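PDB 3G68: putative phosphosugar isomerase from Clostridium difficile, which probably binds carbohydrate derivatives and isomerises phosphosugars as a double-SIS-domain protein. Local coordinates for residues C149-L154 against Y220-E225; S42-H47 against K145-T150. One frame throughout, in Å; residues are numbered along the deposited sequence.

Contact 1: C149-L154 against Y220-E225; sequences CTKLNL and YGDTLE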
loop_
_atom_site.group_PDB
_atom_site.type_symbol
_atom_site.label_atom_id
_atom_site.label_comp_id
_atom_site.label_asym_id
_atom_site.label_seq_id
_atom_site.Cartn_x
_atom_site.Cartn_y
_atom_site.Cartn_z
ATOM N N CYS B 149 -38.415 -17.677 -19.918
ATOM C CA CYS B 149 -38.219 -16.533 -20.787
ATOM C C CYS B 149 -39.552 -15.936 -21.271
ATOM O O CYS B 149 -39.593 -14.745 -21.532
ATOM C CB CYS B 149 -37.312 -16.887 -21.966
ATOM S SG CYS B 149 -35.622 -17.292 -21.541
ATOM N N THR B 150 -40.632 -16.728 -21.353
ATOM C CA THR B 150 -41.960 -16.220 -21.775
ATOM C C THR B 150 -42.592 -15.427 -20.604
ATOM O O THR B 150 -43.133 -14.319 -20.787
ATOM C CB THR B 150 -42.873 -17.380 -22.283
ATOM O OG1 THR B 150 -42.269 -17.967 -23.462
ATOM C CG2 THR B 150 -44.300 -16.899 -22.598
ATOM N N LYS B 151 -42.506 -15.967 -19.384
ATOM C CA LYS B 151 -42.945 -15.223 -18.207
ATOM C C LYS B 151 -42.196 -13.875 -18.102
ATOM O O LYS B 151 -42.810 -12.848 -17.867
ATOM C CB LYS B 151 -42.724 -16.008 -16.932
ATOM C CG LYS B 151 -43.598 -17.254 -16.800
ATOM C CD LYS B 151 -43.452 -17.849 -15.397
ATOM C CE LYS B 151 -42.065 -18.509 -15.148
ATOM N NZ LYS B 151 -42.014 -19.199 -13.846
ATOM N N LEU B 152 -40.875 -13.895 -18.285
ATOM C CA LEU B 152 -40.083 -12.663 -18.246
ATOM C C LEU B 152 -40.570 -11.683 -19.308
ATOM O O LEU B 152 -40.769 -10.511 -19.025
ATOM C CB LEU B 152 -38.599 -12.945 -18.487
ATOM C CG LEU B 152 -37.624 -11.766 -18.495
ATOM C CD1 LEU B 152 -37.699 -10.908 -17.229
ATOM C CD2 LEU B 152 -36.199 -12.328 -18.636
ATOM N N ASN B 153 -40.769 -12.178 -20.518
ATOM C CA ASN B 153 -41.219 -11.350 -21.662
ATOM C C ASN B 153 -42.548 -10.641 -21.384
ATOM O O ASN B 153 -42.721 -9.456 -21.709
ATOM C CB ASN B 153 -41.325 -12.204 -22.944
ATOM C CG ASN B 153 -40.631 -11.559 -24.133
ATOM O OD1 ASN B 153 -39.491 -11.092 -24.015
ATOM N ND2 ASN B 153 -41.293 -11.546 -25.283
ATOM N N LEU B 154 -43.473 -11.374 -20.764
ATOM C CA LEU B 154 -44.757 -10.837 -20.306
ATOM C C LEU B 154 -44.588 -9.759 -19.214
ATOM O O LEU B 154 -45.297 -8.759 -19.214
ATOM C CB LEU B 154 -45.657 -11.942 -19.786
ATOM C CG LEU B 154 -46.285 -12.854 -20.844
ATOM C CD1 LEU B 154 -46.779 -14.146 -20.205
ATOM C CD2 LEU B 154 -47.415 -12.111 -21.556
ATOM N N TYR B 220 -49.503 -20.185 -8.375
ATOM C CA TYR B 220 -50.466 -21.133 -8.944
ATOM C C TYR B 220 -50.111 -21.572 -10.393
ATOM O O TYR B 220 -50.101 -22.747 -10.696
ATOM C CB TYR B 220 -51.891 -20.548 -8.849
ATOM C CG TYR B 220 -52.945 -21.479 -9.385
ATOM C CD1 TYR B 220 -53.100 -22.746 -8.855
ATOM C CD2 TYR B 220 -53.772 -21.089 -10.439
ATOM C CE1 TYR B 220 -54.068 -23.605 -9.349
ATOM C CE2 TYR B 220 -54.721 -21.936 -10.958
ATOM C CZ TYR B 220 -54.875 -23.187 -10.411
ATOM O OH TYR B 220 -55.819 -24.027 -10.935
ATOM N N GLY B 221 -49.748 -20.636 -11.247
ATOM C CA GLY B 221 -49.352 -20.974 -12.629
ATOM C C GLY B 221 -48.148 -21.915 -12.621
ATOM O O GLY B 221 -48.146 -22.926 -13.327
ATOM N N ASP B 222 -47.125 -21.574 -11.832
ATOM C CA ASP B 222 -45.932 -22.454 -11.691
ATOM C C ASP B 222 -46.274 -23.834 -11.137
ATOM O O ASP B 222 -45.633 -24.811 -11.512
ATOM C CB ASP B 222 -44.869 -21.813 -10.800
ATOM C CG ASP B 222 -44.182 -20.618 -11.458
ATOM O OD1 ASP B 222 -44.116 -20.554 -12.723
ATOM O OD2 ASP B 222 -43.669 -19.774 -10.689
ATOM N N THR B 223 -47.268 -23.920 -10.264
ATOM C CA THR B 223 -47.728 -25.208 -9.681
ATOM C C THR B 223 -48.328 -26.083 -10.762
ATOM O O THR B 223 -48.009 -27.243 -10.860
ATOM C CB THR B 223 -48.706 -24.962 -8.518
ATOM O OG1 THR B 223 -48.017 -24.162 -7.538
ATOM C CG2 THR B 223 -49.187 -26.275 -7.875
ATOM N N LEU B 224 -49.179 -25.496 -11.603
ATOM C CA LEU B 224 -49.761 -26.183 -12.751
ATOM C C LEU B 224 -48.691 -26.621 -13.769
ATOM O O LEU B 224 -48.756 -27.719 -14.325
ATOM C CB LEU B 224 -50.770 -25.270 -13.435
ATOM C CG LEU B 224 -52.004 -24.892 -12.646
ATOM C CD1 LEU B 224 -52.893 -23.932 -13.524
ATOM C CD2 LEU B 224 -52.776 -26.174 -12.260
ATOM N N GLU B 225 -47.702 -25.773 -13.991
ATOM C CA GLU B 225 -46.614 -26.085 -14.944
ATOM C C GLU B 225 -45.745 -27.220 -14.435
ATOM O O GLU B 225 -45.417 -28.132 -15.192
ATOM C CB GLU B 225 -45.764 -24.848 -15.237
ATOM C CG GLU B 225 -44.517 -25.095 -16.063
ATOM C CD GLU B 225 -44.771 -25.694 -17.435
ATOM O OE1 GLU B 225 -45.940 -25.707 -17.897
ATOM O OE2 GLU B 225 -43.757 -26.105 -18.059
#

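Contact 2: S42-H47 against K145-T150; sequences SGTSYH and KGYYCT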
loop_
_atom_site.group_PDB
_atom_site.type_symbol
_atom_site.label_atom_id
_atom_site.label_comp_id
_atom_site.label_asym_id
_atom_site.label_seq_id
_atom_site.Cartn_x
_atom_site.Cartn_y
_atom_site.Cartn_z
ATOM N N SER B 42 -51.887 -22.433 -25.126
ATOM C CA SER B 42 -52.163 -23.770 -24.634
ATOM C C SER B 42 -51.053 -24.268 -23.708
ATOM O O SER B 42 -49.936 -23.781 -23.759
ATOM C CB SER B 42 -52.289 -24.749 -25.804
ATOM O OG SER B 42 -53.202 -24.261 -26.755
ATOM N N GLY B 43 -51.366 -25.264 -22.891
ATOM C CA GLY B 43 -50.385 -25.887 -21.987
ATOM C C GLY B 43 -49.444 -24.929 -21.269
ATOM O O GLY B 43 -49.904 -24.009 -20.612
ATOM N N THR B 44 -48.135 -25.132 -21.434
ATOM C CA THR B 44 -47.101 -24.286 -20.819
ATOM C C THR B 44 -47.242 -22.796 -21.141
ATOM O O THR B 44 -46.936 -21.940 -20.290
ATOM C CB THR B 44 -45.705 -24.857 -21.190
ATOM O OG1 THR B 44 -45.639 -26.206 -20.693
ATOM C CG2 THR B 44 -44.549 -24.030 -20.618
ATOM N N SER B 45 -47.714 -22.479 -22.352
ATOM C CA SER B 45 -47.964 -21.085 -22.739
ATOM C C SER B 45 -49.118 -20.541 -21.896
ATOM O O SER B 45 -49.010 -19.446 -21.322
ATOM C CB SER B 45 -48.229 -20.961 -24.230
ATOM O OG SER B 45 -47.040 -21.253 -24.930
ATOM N N TYR B 46 -50.186 -21.331 -21.745
ATOM C CA TYR B 46 -51.282 -20.958 -20.845
ATOM C C TYR B 46 -50.746 -20.685 -19.455
ATOM O O TYR B 46 -51.080 -19.663 -18.860
ATOM C CB TYR B 46 -52.396 -22.014 -20.766
ATOM C CG TYR B 46 -53.527 -21.607 -19.835
ATOM C CD1 TYR B 46 -54.314 -20.505 -20.113
ATOM C CD2 TYR B 46 -53.797 -22.331 -18.677
ATOM C CE1 TYR B 46 -55.331 -20.108 -19.248
ATOM C CE2 TYR B 46 -54.815 -21.955 -17.825
ATOM C CZ TYR B 46 -55.565 -20.858 -18.104
ATOM O OH TYR B 46 -56.559 -20.515 -17.238
ATOM N N HIS B 47 -49.885 -21.567 -18.947
ATOM C CA HIS B 47 -49.357 -21.416 -17.582
ATOM C C HIS B 47 -48.550 -20.145 -17.389
ATOM O O HIS B 47 -48.547 -19.587 -16.303
ATOM C CB HIS B 47 -48.531 -22.635 -17.125
ATOM C CG HIS B 47 -49.302 -23.935 -17.132
ATOM N ND1 HIS B 47 -48.712 -25.151 -17.421
ATOM C CD2 HIS B 47 -50.622 -24.191 -16.966
ATOM C CE1 HIS B 47 -49.632 -26.107 -17.374
ATOM N NE2 HIS B 47 -50.802 -25.551 -17.107
ATOM N N LYS B 145 -36.537 -23.590 -20.164
ATOM C CA LYS B 145 -36.022 -22.276 -20.578
ATOM C C LYS B 145 -37.105 -21.376 -21.176
ATOM O O LYS B 145 -37.241 -20.210 -20.820
ATOM C CB LYS B 145 -34.918 -22.504 -21.640
ATOM C CG LYS B 145 -34.389 -21.261 -22.301
ATOM C CD LYS B 145 -33.251 -21.601 -23.272
ATOM C CE LYS B 145 -33.722 -22.354 -24.525
ATOM N NZ LYS B 145 -32.651 -22.313 -25.620
ATOM N N GLY B 146 -37.848 -21.917 -22.131
ATOM C CA GLY B 146 -38.906 -21.161 -22.809
ATOM C C GLY B 146 -40.025 -20.669 -21.909
ATOM O O GLY B 146 -40.551 -19.574 -22.118
ATOM N N TYR B 147 -40.347 -21.458 -20.890
ATOM C CA TYR B 147 -41.350 -21.081 -19.901
ATOM C C TYR B 147 -40.865 -19.832 -19.145
ATOM O O TYR B 147 -41.582 -18.839 -19.115
ATOM C CB TYR B 147 -41.650 -22.264 -18.949
ATOM C CG TYR B 147 -42.645 -21.948 -17.839
ATOM C CD1 TYR B 147 -43.939 -21.518 -18.137
ATOM C CD2 TYR B 147 -42.290 -22.055 -16.492
ATOM C CE1 TYR B 147 -44.841 -21.230 -17.134
ATOM C CE2 TYR B 147 -43.203 -21.745 -15.479
ATOM C CZ TYR B 147 -44.476 -21.349 -15.816
ATOM O OH TYR B 147 -45.414 -21.072 -14.844
ATOM N N TYR B 148 -39.672 -19.898 -18.528
ATOM C CA TYR B 148 -39.061 -18.760 -17.815
ATOM C C TYR B 148 -38.929 -17.505 -18.700
ATOM O O TYR B 148 -39.287 -16.404 -18.293
ATOM C CB TYR B 148 -37.695 -19.118 -17.260
ATOM C CG TYR B 148 -37.764 -20.076 -16.098
ATOM C CD1 TYR B 148 -38.286 -19.673 -14.861
ATOM C CD2 TYR B 148 -37.286 -21.370 -16.217
ATOM C CE1 TYR B 148 -38.352 -20.559 -13.781
ATOM C CE2 TYR B 148 -37.331 -22.252 -15.139
ATOM C CZ TYR B 148 -37.869 -21.842 -13.937
ATOM O OH TYR B 148 -37.934 -22.693 -12.870
ATOM N N CYS B 149 -38.415 -17.677 -19.918
ATOM C CA CYS B 149 -38.219 -16.533 -20.787
ATOM C C CYS B 149 -39.552 -15.936 -21.271
ATOM O O CYS B 149 -39.593 -14.745 -21.532
ATOM C CB CYS B 149 -37.312 -16.887 -21.966
ATOM S SG CYS B 149 -35.622 -17.292 -21.541
ATOM N N THR B 150 -40.632 -16.728 -21.353
ATOM C CA THR B 150 -41.960 -16.220 -21.775
ATOM C C THR B 150 -42.592 -15.427 -20.604
ATOM O O THR B 150 -43.133 -14.319 -20.787
ATOM C CB THR B 150 -42.873 -17.380 -22.283
ATOM O OG1 THR B 150 -42.269 -17.967 -23.462
ATOM C CG2 THR B 150 -44.300 -16.899 -22.598
HETATM O O HOH W 1 -44.483 -20.408 -24.143
#

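Contact 1: C149-L154 against Y220-E225
Lys151 and Asp222 carry this contact between two helices through a single salt bridge. The ammonium NZ of Lys151 lies 2.7 Å from OD1 of Asp222, and the hydrogen bond reaches that oxygen on its syn side, 22° out of the carboxylate plane. The grip is lopsided rather than bidentate: OD2 of Asp222 stays 3.6 Å from NZ of Lys151. Apart from the charged group, the lysine approaches the aspartate through its last methylenes, with CE at 3.8 Å and CD at 3.9 Å from OD1 of Asp222.

The backbones are well separated, the nearest pair being CA of Lys151 and CA of Asp222 at 10.2 Å, and the segments bury just 69 Å² together. The long Lys151 side chain therefore does most of the spanning. It leaves its helix pointing at the other segment, then bends at the CG-CD bond (chi3 -71°), which directs NZ at the carboxylate. Asp222 sets out less directly, but its carboxylate comes nearer, because CG lies beside the backbone N and opposite the carbonyl carbon (chi1 -71°).

Further hydrogen bonds fix both ends of the bridge: Thr311 OG1 pairs with Lys151 NZ and with Asp222 OD2, while Tyr147 OH pairs with Asp222 OD1, so the two carboxylate oxygens have separate neighbours besides the lysine. Helix 43-59 adds Gln51, whose OE1 accepts from Asp222 N in the first turn of helix 220-234, and Gln51 and Val52 pack against the Lys151 side chain.

The result is a buried single salt bridge, its centre about 2 Å from the centre of the chain. It joins helix 145-165 to helix 220-234, the beta-alpha-beta crossover between parallel strands 210-215 and 238-242 of the second sheet, consistent with two SIS domains packing through helices.

Contact 2: S42-H47 against K145-T150
The Tyr147 ring receives helix 43-59 along one border: the carbonyl carbon of His47 sits at its edge, in the ring plane, while the Thr44 methyl comes in obliquely. Thr44 CG2 makes the tightest approach, 3.6 Å from Tyr147 CD1, and His47 CB lies 3.9 Å from Tyr147 CE1. The imidazole of His47 itself leads away from Tyr147; Gly43 O lies 3.5 Å above one face of the His47 ring, over its centre.

In Tyr147, CG is anti to the backbone N (chi1 177°), bringing the phenol toward helix 43-59. Thr44 turns its methyl to the ring, which sends OG1 elsewhere, to Glu225 and Lys229; His47 ND1 also bonds Glu225.

Beside this packing, Thr150 OG1 bonds Gly146 O at 2.7 Å. That carbonyl also accepts from Thr150 N, the two donors coming from opposite faces of its plane. A water donates to Ser45 OG at 2.8 Å and, weakly, to Thr150 OG1, linking the helices.

Citrate, probably from the crystallisation liquor, bonds Thr44 N and Ser45 OG. An anion at the N-terminal turn of the helix after strand 36-40 is consistent with the phosphosugar pocket of SIS domains.

The two contacts have centres about 6 Å apart and share helix 145-165, with Cys149 and Thr150 common to both. Along the chain the order is 42-47, then 145-154, then 220-225, so that helix lies between the other two in sequence. They also touch directly, through side chains of helices 43-59, 145-165 and 220-234. Helices 43-59 and 220-234 each follow the first strand, in chain order, of a separate five-stranded parallel sheet, 36-40 and 210-215. Helix 145-165 packs against the helices that follow those two strands, which also meet each other directly, placing the citrate-binding turn close to the junction of the two sheet systems.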